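Local coordinates for protein thin, isoform D (Drosophila melanogaster, PDB 6XG7) that probably takes part in ubiquitin transfer as a RING-finger protein, of which this chain is only the NHL-repeat beta-propeller, a region implicated in protein-protein interaction, at residues T46-L51 against E300-Q305; I103-I108 against I116-P121; N160-V165 against V173-S178; H208-F213 against S221-E226. One frame throughout, in Å; residues are numbered along the deposited sequence.

In the fold
From the N terminus, strand 33-36 is laid beside strand 303-306, and the loop that follows it supplies the first half of contact 1. It meets residues 300-305, so contact 1 ties the first NHL repeat to the last, closes almost the whole chain into a ring and encloses the other three. Contact 2 (103-108 with 116-121), contact 3 (160-165 with 173-178) and contact 4 (208-213 with 221-226) follow in series, none crossing another; each closes a short hairpin within a propeller blade. Contacts 3 and 4 touch, with Phe176 CE1 3.5 Å from Phe213 CG. Contacts 2 and 4, with centres about 29 Å apart, lie on opposite sides of the chain's centre; so do contacts 1 and 3, about 27 Å apart.

Contact 1 of 4, residues T46-L51 against E300-Q305; sequences TWPRGL and ENHRVQ
His302 and Pro48 meet where the imidazole leaves the backbone, Pro48 CD lying 3.8 Å from His302 CA. From CB the chain turns with CG anti to the carbonyl carbon (chi1 -55°), which places the ring beside residues 46-47. His302 ND1 then accepts the backbone N-H of Trp47 at 3.0 Å; the bond is nearly straight (168°) and the donor sits close to the imidazole plane, evidence that ND1 bears no proton. Thr46 CA approaches the same nitrogen. Next round the ring, His302 CE1 stands over one face of the indole, 3.3 Å from Trp47 NE1 and 3.3 Å from Trp47 CE2, giving an edge-to-face pair with planes at 58°. His302 NE2, the next atom, is 3.7 Å from Trp47 NE1. Deeper in, Leu51 CD1 touches Val304 CG2 at 4.2 Å, while Val61 of strand 58-63 packs on both side chains. His302 and Arg303 both face Asp298 in a G1 beta bulge, and Asp298 also forms a salt bridge with Arg303 NE. Contacts 3 and 4 contain the equivalent histidines, His161 and His208, whose ND1 atoms likewise receive backbone N-H groups; here the bond joins the last NHL repeat to the first, completing the circle of the beta-propeller.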
loop_
_atom_site.group_PDB
_atom_site.type_symbol
_atom_site.label_atom_id
_atom_site.label_comp_id
_atom_site.label_asym_id
_atom_site.label_seq_id
_atom_site.Cartn_x
_atom_site.Cartn_y
_atom_site.Cartn_z
ATOM N N THR A 46 14.079 -5.564 -6.957
ATOM C CA THR A 46 13.943 -7.014 -6.871
ATOM C C THR A 46 12.727 -7.273 -5.996
ATOM O O THR A 46 12.775 -7.060 -4.779
ATOM C CB THR A 46 15.205 -7.707 -6.365
ATOM O OG1 THR A 46 16.334 -7.316 -7.171
ATOM C CG2 THR A 46 15.025 -9.209 -6.484
ATOM N N TRP A 47 11.630 -7.669 -6.632
ATOM C CA TRP A 47 10.362 -7.959 -5.976
ATOM C C TRP A 47 9.864 -6.786 -5.143
ATOM O O TRP A 47 9.648 -6.909 -3.932
ATOM C CB TRP A 47 10.417 -9.275 -5.190
ATOM C CG TRP A 47 10.657 -10.436 -6.168
ATOM C CD1 TRP A 47 9.800 -10.874 -7.153
ATOM C CD2 TRP A 47 11.837 -11.251 -6.287
ATOM N NE1 TRP A 47 10.371 -11.923 -7.852
ATOM C CE2 TRP A 47 11.616 -12.169 -7.341
ATOM C CE3 TRP A 47 13.049 -11.309 -5.590
ATOM C CZ2 TRP A 47 12.570 -13.105 -7.722
ATOM C CZ3 TRP A 47 13.990 -12.244 -5.969
ATOM C CH2 TRP A 47 13.751 -13.116 -7.031
ATOM N N PRO A 48 9.641 -5.641 -5.769
ATOM C CA PRO A 48 9.081 -4.494 -5.045
ATOM C C PRO A 48 7.658 -4.768 -4.579
ATOM O O PRO A 48 6.911 -5.530 -5.197
ATOM C CB PRO A 48 9.102 -3.384 -6.102
ATOM C CG PRO A 48 8.951 -4.110 -7.402
ATOM C CD PRO A 48 9.660 -5.428 -7.228
ATOM N N ARG A 49 7.285 -4.118 -3.478
ATOM C CA ARG A 49 5.989 -4.365 -2.855
ATOM C C ARG A 49 5.222 -3.069 -2.656
ATOM O O ARG A 49 4.475 -2.651 -3.550
ATOM C CB ARG A 49 6.160 -5.199 -1.583
ATOM C CG ARG A 49 6.700 -6.593 -1.901
ATOM C CD ARG A 49 6.491 -7.558 -0.769
ATOM N NE ARG A 49 7.231 -8.809 -0.947
ATOM C CZ ARG A 49 6.713 -9.966 -1.364
ATOM N NH1 ARG A 49 5.421 -10.074 -1.682
ATOM N NH2 ARG A 49 7.506 -11.028 -1.470
ATOM N N GLY A 50 5.390 -2.427 -1.503
ATOM C CA GLY A 50 4.668 -1.206 -1.234
ATOM C C GLY A 50 5.123 -0.047 -2.099
ATOM O O GLY A 50 6.255 0.023 -2.570
ATOM N N LEU A 51 4.200 0.881 -2.295
ATOM C CA LEU A 51 4.420 2.091 -3.061
ATOM C C LEU A 51 3.733 3.248 -2.353
ATOM O O LEU A 51 2.664 3.086 -1.772
ATOM C CB LEU A 51 3.739 1.873 -4.421
ATOM C CG LEU A 51 3.978 2.739 -5.624
ATOM C CD1 LEU A 51 5.461 2.868 -5.889
ATOM C CD2 LEU A 51 3.248 2.089 -6.796
ATOM N N GLU A 300 6.214 -9.170 -9.937
ATOM C CA GLU A 300 6.769 -10.269 -10.722
ATOM C C GLU A 300 7.579 -9.775 -11.923
ATOM O O GLU A 300 8.493 -10.471 -12.387
ATOM C CB GLU A 300 5.595 -11.155 -11.134
ATOM C CG GLU A 300 5.871 -12.605 -11.349
ATOM C CD GLU A 300 6.451 -13.329 -10.136
ATOM O OE1 GLU A 300 7.407 -14.079 -10.355
ATOM O OE2 GLU A 300 5.957 -13.177 -8.991
ATOM N N ASN A 301 7.277 -8.585 -12.436
ATOM C CA ASN A 301 8.059 -7.955 -13.490
ATOM C C ASN A 301 9.049 -6.926 -12.953
ATOM O O ASN A 301 9.692 -6.220 -13.737
ATOM C CB ASN A 301 7.125 -7.302 -14.506
ATOM C CG ASN A 301 6.364 -8.314 -15.320
ATOM O OD1 ASN A 301 6.949 -9.272 -15.834
ATOM N ND2 ASN A 301 5.048 -8.129 -15.430
ATOM N N HIS A 302 9.184 -6.829 -11.632
ATOM C CA HIS A 302 10.199 -5.997 -10.988
ATOM C C HIS A 302 10.107 -4.550 -11.443
ATOM O O HIS A 302 11.124 -3.897 -11.690
ATOM C CB HIS A 302 11.600 -6.543 -11.245
ATOM C CG HIS A 302 11.766 -7.963 -10.839
ATOM N ND1 HIS A 302 11.961 -8.345 -9.533
ATOM C CD2 HIS A 302 11.765 -9.098 -11.573
ATOM C CE1 HIS A 302 12.081 -9.661 -9.481
ATOM N NE2 HIS A 302 11.966 -10.140 -10.707
ATOM N N ARG A 303 8.886 -4.032 -11.558
ATOM C CA ARG A 303 8.734 -2.700 -12.123
ATOM C C ARG A 303 7.572 -1.969 -11.468
ATOM O O ARG A 303 6.700 -2.568 -10.836
ATOM C CB ARG A 303 8.529 -2.730 -13.643
ATOM C CG ARG A 303 7.216 -3.388 -14.068
ATOM C CD ARG A 303 7.055 -3.399 -15.594
ATOM N NE ARG A 303 5.899 -4.202 -15.975
ATOM C CZ ARG A 303 5.522 -4.413 -17.237
ATOM N NH1 ARG A 303 6.177 -3.836 -18.234
ATOM N NH2 ARG A 303 4.495 -5.187 -17.513
ATOM N N VAL A 304 7.596 -0.652 -11.637
ATOM C CA VAL A 304 6.501 0.241 -11.305
ATOM C C VAL A 304 6.033 0.852 -12.614
ATOM O O VAL A 304 6.851 1.307 -13.417
ATOM C CB VAL A 304 6.951 1.339 -10.324
ATOM C CG1 VAL A 304 5.849 2.388 -10.188
ATOM C CG2 VAL A 304 7.312 0.708 -8.971
ATOM N N GLN A 305 4.724 0.830 -12.839
ATOM C CA GLN A 305 4.114 1.432 -14.016
ATOM C C GLN A 305 3.221 2.580 -13.576
ATOM O O GLN A 305 2.562 2.502 -12.536
ATOM C CB GLN A 305 3.289 0.401 -14.776
ATOM C CG GLN A 305 4.140 -0.721 -15.344
ATOM C CD GLN A 305 3.407 -2.032 -15.398
ATOM O OE1 GLN A 305 3.314 -2.734 -14.396
ATOM N NE2 GLN A 305 2.874 -2.376 -16.568
#

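Contact 2 of 4, residues I103-I108 against I116-P121; sequences IGQYII and IQVLDP
Tyr106 and Leu119 exchange two backbone hydrogen bonds, of which Leu119 N to Tyr106 O (2.9 Å) is the straighter at 167°; that from Tyr106 N to Leu119 O is more bent, at 145°. Ile108 and Gln117 form the next hydrogen-bonded pair, with Ile108 N 2.9 Å from Gln117 O. On the face of these four residues the methyl Ile108 CD1 presses against Leu119 CD1 at 3.4 Å, tighter than ordinary van der Waals contact. On the other face, Ile107 CD1 runs alongside Val118, 3.9 Å from Val118 CG1, while Ile107 CG2 meets Ile116 CG2 at 3.7 Å. This antiparallel hairpin supplies the two middle strands of a four-stranded propeller blade. At the open end of the hairpin, where one strand starts and the other stops, Pro121 CA makes a CH...O contact with Gly104 O (3.2 Å), and Asp120 O lies in the plane of the Tyr106 ring at its edge, 3.4 Å from Tyr106 CD2. Beyond this shell, Phe82 meets Tyr106 edge-to-face and Val69 packs on Ile108, whereas Val145 and Thr147 of strand 142-147 press on Ile107 from the neighbouring blade. The buried amide of Gln117 is fixed by Glu91 O, Gly90 N and Asp110 OD2.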
loop_
_atom_site.group_PDB
_atom_site.type_symbol
_atom_site.label_atom_id
_atom_site.label_comp_id
_atom_site.label_asym_id
_atom_site.label_seq_id
_atom_site.Cartn_x
_atom_site.Cartn_y
_atom_site.Cartn_z
ATOM N N ILE A 103 4.290 15.379 7.294
ATOM C CA ILE A 103 5.506 16.170 7.452
ATOM C C ILE A 103 6.695 15.527 6.741
ATOM O O ILE A 103 7.859 15.834 7.048
ATOM C CB ILE A 103 5.802 16.479 8.927
ATOM C CG1 ILE A 103 5.837 15.196 9.767
ATOM C CG2 ILE A 103 4.776 17.467 9.460
ATOM C CD1 ILE A 103 6.494 15.383 11.117
ATOM N N GLY A 104 6.424 14.629 5.797
ATOM C CA GLY A 104 7.470 14.086 4.960
ATOM C C GLY A 104 8.226 12.910 5.540
ATOM O O GLY A 104 9.196 12.453 4.922
ATOM N N GLN A 105 7.816 12.389 6.689
ATOM C CA GLN A 105 8.498 11.236 7.257
ATOM C C GLN A 105 8.101 9.971 6.512
ATOM O O GLN A 105 6.978 9.842 6.034
ATOM C CB GLN A 105 8.148 11.090 8.739
ATOM C CG GLN A 105 8.617 12.281 9.568
ATOM C CD GLN A 105 8.182 12.228 11.009
ATOM O OE1 GLN A 105 7.147 11.655 11.355
ATOM N NE2 GLN A 105 8.969 12.863 11.864
ATOM N N TYR A 106 9.054 9.049 6.408
ATOM C CA TYR A 106 8.819 7.734 5.825
ATOM C C TYR A 106 8.438 6.752 6.923
ATOM O O TYR A 106 9.121 6.661 7.949
ATOM C CB TYR A 106 10.068 7.230 5.099
ATOM C CG TYR A 106 10.468 8.090 3.929
ATOM C CD1 TYR A 106 9.931 7.872 2.685
ATOM C CD2 TYR A 106 11.355 9.144 4.077
ATOM C CE1 TYR A 106 10.272 8.669 1.606
ATOM C CE2 TYR A 106 11.701 9.951 3.008
ATOM C CZ TYR A 106 11.160 9.706 1.766
ATOM O OH TYR A 106 11.463 10.494 0.676
ATOM N N ILE A 107 7.352 6.030 6.704
ATOM C CA ILE A 107 6.863 5.008 7.622
ATOM C C ILE A 107 6.981 3.677 6.893
ATOM O O ILE A 107 6.359 3.490 5.842
ATOM C CB ILE A 107 5.399 5.254 8.023
ATOM C CG1 ILE A 107 5.105 6.740 8.290
ATOM C CG2 ILE A 107 5.005 4.327 9.158
ATOM C CD1 ILE A 107 5.895 7.345 9.381
ATOM N N ILE A 108 7.743 2.740 7.462
ATOM C CA ILE A 108 8.059 1.475 6.802
ATOM C C ILE A 108 7.567 0.314 7.651
ATOM O O ILE A 108 7.867 0.236 8.853
ATOM C CB ILE A 108 9.573 1.324 6.558
ATOM C CG1 ILE A 108 10.044 2.163 5.373
ATOM C CG2 ILE A 108 9.934 -0.136 6.252
ATOM C CD1 ILE A 108 10.135 3.560 5.630
ATOM N N ILE A 116 7.640 -1.505 12.888
ATOM C CA ILE A 116 7.518 -0.308 12.066
ATOM C C ILE A 116 8.730 0.572 12.332
ATOM O O ILE A 116 9.163 0.706 13.486
ATOM C CB ILE A 116 6.233 0.470 12.427
ATOM C CG1 ILE A 116 4.977 -0.408 12.323
ATOM C CG2 ILE A 116 6.112 1.722 11.552
ATOM C CD1 ILE A 116 4.786 -1.088 11.011
ATOM N N GLN A 117 9.246 1.208 11.281
ATOM C CA GLN A 117 10.288 2.217 11.430
ATOM C C GLN A 117 9.820 3.549 10.856
ATOM O O GLN A 117 9.123 3.597 9.840
ATOM C CB GLN A 117 11.609 1.790 10.777
ATOM C CG GLN A 117 12.222 0.566 11.405
ATOM C CD GLN A 117 13.637 0.330 10.941
ATOM O OE1 GLN A 117 14.511 1.175 11.113
ATOM N NE2 GLN A 117 13.865 -0.812 10.320
ATOM N N VAL A 118 10.186 4.618 11.549
ATOM C CA VAL A 118 9.929 5.980 11.118
ATOM C C VAL A 118 11.267 6.644 10.831
ATOM O O VAL A 118 12.165 6.644 11.680
ATOM C CB VAL A 118 9.148 6.771 12.181
ATOM C CG1 VAL A 118 8.866 8.166 11.688
ATOM C CG2 VAL A 118 7.872 6.055 12.582
ATOM N N LEU A 119 11.396 7.215 9.640
ATOM C CA LEU A 119 12.601 7.911 9.220
ATOM C C LEU A 119 12.234 9.335 8.833
ATOM O O LEU A 119 11.117 9.602 8.398
ATOM C CB LEU A 119 13.269 7.166 8.063
ATOM C CG LEU A 119 13.604 5.691 8.370
ATOM C CD1 LEU A 119 12.561 4.784 7.735
ATOM C CD2 LEU A 119 15.004 5.323 7.906
ATOM N N ASP A 120 13.168 10.255 9.028
ATOM C CA ASP A 120 12.862 11.650 8.744
ATOM C C ASP A 120 12.813 11.864 7.234
ATOM O O ASP A 120 13.036 10.914 6.467
ATOM C CB ASP A 120 13.796 12.596 9.516
ATOM C CG ASP A 120 15.155 12.789 8.874
ATOM O OD1 ASP A 120 15.426 12.275 7.773
ATOM O OD2 ASP A 120 15.971 13.494 9.514
ATOM N N PRO A 121 12.452 13.065 6.769
ATOM C CA PRO A 121 12.267 13.273 5.324
ATOM C C PRO A 121 13.527 13.089 4.511
ATOM O O PRO A 121 13.437 13.027 3.280
ATOM C CB PRO A 121 11.756 14.721 5.235
ATOM C CG PRO A 121 11.150 14.984 6.563
ATOM C CD PRO A 121 12.009 14.235 7.545
#

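Contact 3 of 4, residues N160-V165 against V173-S178; sequences NHRVQV and VGKFGS
The antiparallel beta hairpin of strands 162-166 and 172-179, the outer two strands of a propeller blade, includes the hydrogen-bonded pair Val163 and Phe176. Val163 N donates to Phe176 O at 2.8 Å, and Phe176 N returns the bond to Val163 O. Phe176 CG falls between its own N and carbonyl carbon (chi1 51°), a torsion that brings the ring alongside Val163, with Val163 CB over one face in a CH-pi contact and Val163 CG1 3.7 Å from Phe176 CZ. Val165 CG2 approaches the same ring obliquely, 4.2 Å from Phe176 CE2; Phe213 of the following blade also meets this ring. At the turn end, Val173 and Gly174 both face Val165, a classic beta bulge, and Val165 O accepts Val173 N (2.8 Å) and Gly174 N (3.2 Å). The two donors come from the same face of its carbonyl plane. On the other surface, Arg162 NH1 passes 3.7 Å from Lys175 CD; the two cations are probably compensated, since Arg162 has a salt bridge to Asp157 and Lys175 one to Asp136. At the opposite end from the turn, one water donates both its hydrogens, to Asn160 O at 2.8 Å and to Gly177 O at 3.1 Å.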
loop_
_atom_site.group_PDB
_atom_site.type_symbol
_atom_site.label_atom_id
_atom_site.label_comp_id
_atom_site.label_asym_id
_atom_site.label_seq_id
_atom_site.Cartn_x
_atom_site.Cartn_y
_atom_site.Cartn_z
ATOM N N ASN A 160 -2.000 -11.556 12.271
ATOM C CA ASN A 160 -2.910 -11.375 13.392
ATOM C C ASN A 160 -4.300 -10.932 12.943
ATOM O O ASN A 160 -5.155 -10.654 13.785
ATOM C CB ASN A 160 -2.331 -10.387 14.406
ATOM C CG ASN A 160 -1.132 -10.943 15.147
ATOM O OD1 ASN A 160 -0.992 -12.152 15.335
ATOM N ND2 ASN A 160 -0.249 -10.052 15.565
ATOM N N HIS A 161 -4.540 -10.868 11.632
ATOM C CA HIS A 161 -5.853 -10.589 11.045
ATOM C C HIS A 161 -6.482 -9.325 11.631
ATOM O O HIS A 161 -7.668 -9.258 11.949
ATOM C CB HIS A 161 -6.757 -11.815 11.139
ATOM C CG HIS A 161 -6.104 -13.055 10.607
ATOM N ND1 HIS A 161 -5.776 -13.208 9.275
ATOM C CD2 HIS A 161 -5.679 -14.180 11.229
ATOM C CE1 HIS A 161 -5.198 -14.381 9.099
ATOM N NE2 HIS A 161 -5.122 -14.989 10.270
ATOM N N ARG A 162 -5.670 -8.275 11.715
ATOM C CA ARG A 162 -6.130 -7.057 12.357
ATOM C C ARG A 162 -5.404 -5.841 11.810
ATOM O O ARG A 162 -4.339 -5.936 11.192
ATOM C CB ARG A 162 -5.942 -7.131 13.874
ATOM C CG ARG A 162 -4.478 -7.136 14.305
ATOM C CD ARG A 162 -4.347 -7.477 15.765
ATOM N NE ARG A 162 -2.969 -7.449 16.225
ATOM C CZ ARG A 162 -2.626 -7.733 17.476
ATOM N NH1 ARG A 162 -3.576 -8.021 18.359
ATOM N NH2 ARG A 162 -1.371 -7.691 17.868
ATOM N N VAL A 163 -5.990 -4.687 12.092
ATOM C CA VAL A 163 -5.370 -3.387 11.918
ATOM C C VAL A 163 -5.034 -2.868 13.302
ATOM O O VAL A 163 -5.866 -2.931 14.212
ATOM C CB VAL A 163 -6.338 -2.428 11.198
ATOM C CG1 VAL A 163 -5.773 -1.030 11.151
ATOM C CG2 VAL A 163 -6.631 -2.924 9.806
ATOM N N GLN A 164 -3.837 -2.325 13.459
ATOM C CA GLN A 164 -3.455 -1.635 14.679
ATOM C C GLN A 164 -3.169 -0.175 14.356
ATOM O O GLN A 164 -2.664 0.164 13.280
ATOM C CB GLN A 164 -2.235 -2.262 15.341
ATOM C CG GLN A 164 -2.428 -3.667 15.842
ATOM C CD GLN A 164 -1.301 -4.084 16.752
ATOM O OE1 GLN A 164 -1.176 -3.576 17.865
ATOM N NE2 GLN A 164 -0.443 -4.969 16.268
ATOM N N VAL A 165 -3.506 0.691 15.307
ATOM C CA VAL A 165 -3.429 2.139 15.164
ATOM C C VAL A 165 -2.501 2.682 16.243
ATOM O O VAL A 165 -2.603 2.301 17.418
ATOM C CB VAL A 165 -4.819 2.806 15.259
ATOM C CG1 VAL A 165 -4.714 4.288 14.947
ATOM C CG2 VAL A 165 -5.812 2.113 14.322
ATOM N N VAL A 173 -2.663 3.047 20.135
ATOM C CA VAL A 173 -3.957 3.712 20.235
ATOM C C VAL A 173 -5.098 2.703 20.302
ATOM O O VAL A 173 -5.970 2.807 21.165
ATOM C CB VAL A 173 -4.159 4.716 19.077
ATOM C CG1 VAL A 173 -5.583 5.279 19.081
ATOM C CG2 VAL A 173 -3.127 5.820 19.179
ATOM N N GLY A 174 -5.129 1.740 19.379
ATOM C CA GLY A 174 -6.231 0.793 19.340
ATOM C C GLY A 174 -6.056 -0.192 18.208
ATOM O O GLY A 174 -5.058 -0.175 17.492
ATOM N N LYS A 175 -7.039 -1.075 18.060
ATOM C CA LYS A 175 -6.955 -2.119 17.050
ATOM C C LYS A 175 -8.360 -2.590 16.724
ATOM O O LYS A 175 -9.295 -2.381 17.501
ATOM C CB LYS A 175 -6.107 -3.299 17.538
ATOM C CG LYS A 175 -6.721 -4.071 18.711
ATOM C CD LYS A 175 -5.794 -5.201 19.176
ATOM C CE LYS A 175 -6.428 -6.086 20.252
ATOM N NZ LYS A 175 -6.510 -5.373 21.543
ATOM N N PHE A 176 -8.488 -3.241 15.568
ATOM C CA PHE A 176 -9.746 -3.854 15.178
ATOM C C PHE A 176 -9.477 -4.955 14.166
ATOM O O PHE A 176 -8.453 -4.953 13.477
ATOM C CB PHE A 176 -10.770 -2.838 14.655
ATOM C CG PHE A 176 -10.258 -1.929 13.585
ATOM C CD1 PHE A 176 -10.403 -2.261 12.254
ATOM C CD2 PHE A 176 -9.701 -0.706 13.911
ATOM C CE1 PHE A 176 -9.960 -1.396 11.264
ATOM C CE2 PHE A 176 -9.253 0.151 12.939
ATOM C CZ PHE A 176 -9.378 -0.197 11.608
ATOM N N GLY A 177 -10.386 -5.905 14.116
ATOM C CA GLY A 177 -10.315 -7.002 13.183
ATOM C C GLY A 177 -9.899 -8.294 13.856
ATOM O O GLY A 177 -9.123 -8.312 14.823
ATOM N N SER A 178 -10.423 -9.397 13.334
ATOM C CA SER A 178 -10.009 -10.723 13.751
ATOM C C SER A 178 -10.369 -11.694 12.636
ATOM O O SER A 178 -11.028 -11.337 11.657
ATOM C CB SER A 178 -10.649 -11.106 15.084
ATOM O OG SER A 178 -12.049 -11.005 14.996
HETATM O O HOH W 1 -7.173 -10.488 15.735
#

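Contact 4 of 4, residues H208-F213 against S221-E226; sequences HRIQIF and STVGGE
With chi1 at -50°, His208 sends CG anti to its carbonyl carbon, and Glu226, its CG opposite the backbone N (chi1 -178°) and its chain extended beyond, travels the same way beside the imidazole. The result is a lengthwise contact: His208 CB rests 3.6 Å from Glu226 CA, Glu226 CG makes an off-centre CH-pi contact with the ring, and Glu226 OE1 comes within 3.6 Å of His208 CD2. Ring and carboxylate planes stand 42° apart, and since Glu226 OE1 remains 4.0 Å from His208 NE2, no salt bridge is formed; the carboxylate could still favour a protonated ring. His208 ND1 is already engaged, accepting the backbone N-H of Phe235, whose ring also meets the imidazole edge-to-face. Farther along, Ile210 and Val223 trade two hydrogen bonds, with Val223 N 2.8 Å from Ile210 O, and Ile212 N binds Ser221 O at 2.9 Å. Ile212 CD1 meets Val223 CG2 at 4.0 Å and also touches Ser221 OG. Beside Thr222, on the face it shares with Gln211, Arg209 CD lies 3.8 Å from Thr222 CG2 while the guanidinium group turns to Asp204 in a salt bridge. His208 and Arg209 both face Asp204 across a G1 beta bulge, a feature repeated at His161-Arg162 and His302-Arg303, and the hairpin that follows it forms the outer pair of strands of an NHL propeller blade.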
loop_
_atom_site.group_PDB
_atom_site.type_symbol
_atom_site.label_atom_id
_atom_site.label_comp_id
_atom_site.label_asym_id
_atom_site.label_seq_id
_atom_site.Cartn_x
_atom_site.Cartn_y
_atom_site.Cartn_z
ATOM N N HIS A 208 -11.306 -11.842 -0.677
ATOM C CA HIS A 208 -11.593 -11.304 -2.008
ATOM C C HIS A 208 -12.482 -10.068 -1.941
ATOM O O HIS A 208 -13.394 -9.882 -2.750
ATOM C CB HIS A 208 -12.196 -12.383 -2.910
ATOM C CG HIS A 208 -11.400 -13.638 -2.915
ATOM N ND1 HIS A 208 -10.116 -13.698 -3.413
ATOM C CD2 HIS A 208 -11.697 -14.882 -2.476
ATOM C CE1 HIS A 208 -9.654 -14.926 -3.276
ATOM N NE2 HIS A 208 -10.595 -15.665 -2.713
ATOM N N ARG A 209 -12.195 -9.195 -0.984
ATOM C CA ARG A 209 -13.033 -8.029 -0.776
ATOM C C ARG A 209 -12.211 -6.909 -0.156
ATOM O O ARG A 209 -11.129 -7.126 0.392
ATOM C CB ARG A 209 -14.245 -8.360 0.115
ATOM C CG ARG A 209 -13.855 -8.696 1.555
ATOM C CD ARG A 209 -14.991 -9.232 2.377
ATOM N NE ARG A 209 -14.532 -9.504 3.736
ATOM C CZ ARG A 209 -15.300 -10.009 4.689
ATOM N NH1 ARG A 209 -16.572 -10.266 4.450
ATOM N NH2 ARG A 209 -14.796 -10.239 5.882
ATOM N N ILE A 210 -12.743 -5.700 -0.272
ATOM C CA ILE A 210 -12.272 -4.548 0.483
ATOM C C ILE A 210 -13.257 -4.319 1.623
ATOM O O ILE A 210 -14.478 -4.354 1.427
ATOM C CB ILE A 210 -12.136 -3.308 -0.411
ATOM C CG1 ILE A 210 -10.701 -3.188 -0.970
ATOM C CG2 ILE A 210 -12.352 -2.037 0.380
ATOM C CD1 ILE A 210 -10.208 -4.337 -1.761
ATOM N N GLN A 211 -12.739 -4.099 2.817
ATOM C CA GLN A 211 -13.574 -3.782 3.964
ATOM C C GLN A 211 -13.253 -2.372 4.419
ATOM O O GLN A 211 -12.084 -1.994 4.518
ATOM C CB GLN A 211 -13.396 -4.781 5.103
ATOM C CG GLN A 211 -14.120 -6.090 4.856
ATOM C CD GLN A 211 -14.578 -6.739 6.134
ATOM O OE1 GLN A 211 -13.765 -7.227 6.906
ATOM N NE2 GLN A 211 -15.879 -6.736 6.373
ATOM N N ILE A 212 -14.297 -1.600 4.690
ATOM C CA ILE A 212 -14.166 -0.191 5.034
ATOM C C ILE A 212 -14.703 -0.009 6.442
ATOM O O ILE A 212 -15.845 -0.389 6.729
ATOM C CB ILE A 212 -14.893 0.701 4.019
ATOM C CG1 ILE A 212 -14.348 0.406 2.616
ATOM C CG2 ILE A 212 -14.722 2.170 4.369
ATOM C CD1 ILE A 212 -14.929 1.286 1.542
ATOM N N PHE A 213 -13.870 0.550 7.316
ATOM C CA PHE A 213 -14.149 0.747 8.724
ATOM C C PHE A 213 -14.104 2.237 9.043
ATOM O O PHE A 213 -13.456 3.018 8.355
ATOM C CB PHE A 213 -13.057 0.106 9.586
ATOM C CG PHE A 213 -12.904 -1.381 9.418
ATOM C CD1 PHE A 213 -12.102 -1.903 8.410
ATOM C CD2 PHE A 213 -13.495 -2.260 10.315
ATOM C CE1 PHE A 213 -11.924 -3.270 8.289
ATOM C CE2 PHE A 213 -13.319 -3.622 10.191
ATOM C CZ PHE A 213 -12.536 -4.121 9.174
ATOM N N SER A 221 -18.767 -0.684 5.421
ATOM C CA SER A 221 -19.222 -1.326 4.198
ATOM C C SER A 221 -18.168 -2.299 3.692
ATOM O O SER A 221 -17.033 -2.350 4.176
ATOM C CB SER A 221 -19.529 -0.286 3.125
ATOM O OG SER A 221 -18.330 0.318 2.683
ATOM N N THR A 222 -18.587 -3.095 2.723
ATOM C CA THR A 222 -17.736 -4.020 2.006
ATOM C C THR A 222 -17.849 -3.667 0.537
ATOM O O THR A 222 -18.926 -3.292 0.059
ATOM C CB THR A 222 -18.216 -5.459 2.215
ATOM O OG1 THR A 222 -18.168 -5.771 3.609
ATOM C CG2 THR A 222 -17.342 -6.434 1.449
ATOM N N VAL A 223 -16.740 -3.790 -0.176
ATOM C CA VAL A 223 -16.711 -3.620 -1.618
ATOM C C VAL A 223 -16.251 -4.931 -2.217
ATOM O O VAL A 223 -15.205 -5.466 -1.826
ATOM C CB VAL A 223 -15.775 -2.478 -2.046
ATOM C CG1 VAL A 223 -15.730 -2.399 -3.574
ATOM C CG2 VAL A 223 -16.215 -1.155 -1.420
ATOM N N GLY A 224 -17.038 -5.454 -3.134
ATOM C CA GLY A 224 -16.626 -6.589 -3.906
ATOM C C GLY A 224 -16.848 -7.922 -3.216
ATOM O O GLY A 224 -17.465 -8.058 -2.149
ATOM N N GLY A 225 -16.282 -8.926 -3.866
ATOM C CA GLY A 225 -16.415 -10.323 -3.510
ATOM C C GLY A 225 -15.737 -11.119 -4.604
ATOM O O GLY A 225 -15.277 -10.560 -5.601
ATOM N N GLU A 226 -15.682 -12.431 -4.410
ATOM C CA GLU A 226 -14.830 -13.267 -5.246
ATOM C C GLU A 226 -15.361 -13.362 -6.679
ATOM O O GLU A 226 -16.525 -13.718 -6.904
ATOM C CB GLU A 226 -14.757 -14.667 -4.640
ATOM C CG GLU A 226 -13.862 -15.598 -5.406
ATOM C CD GLU A 226 -13.744 -16.951 -4.764
ATOM O OE1 GLU A 226 -14.224 -17.129 -3.616
ATOM O OE2 GLU A 226 -13.183 -17.843 -5.427
#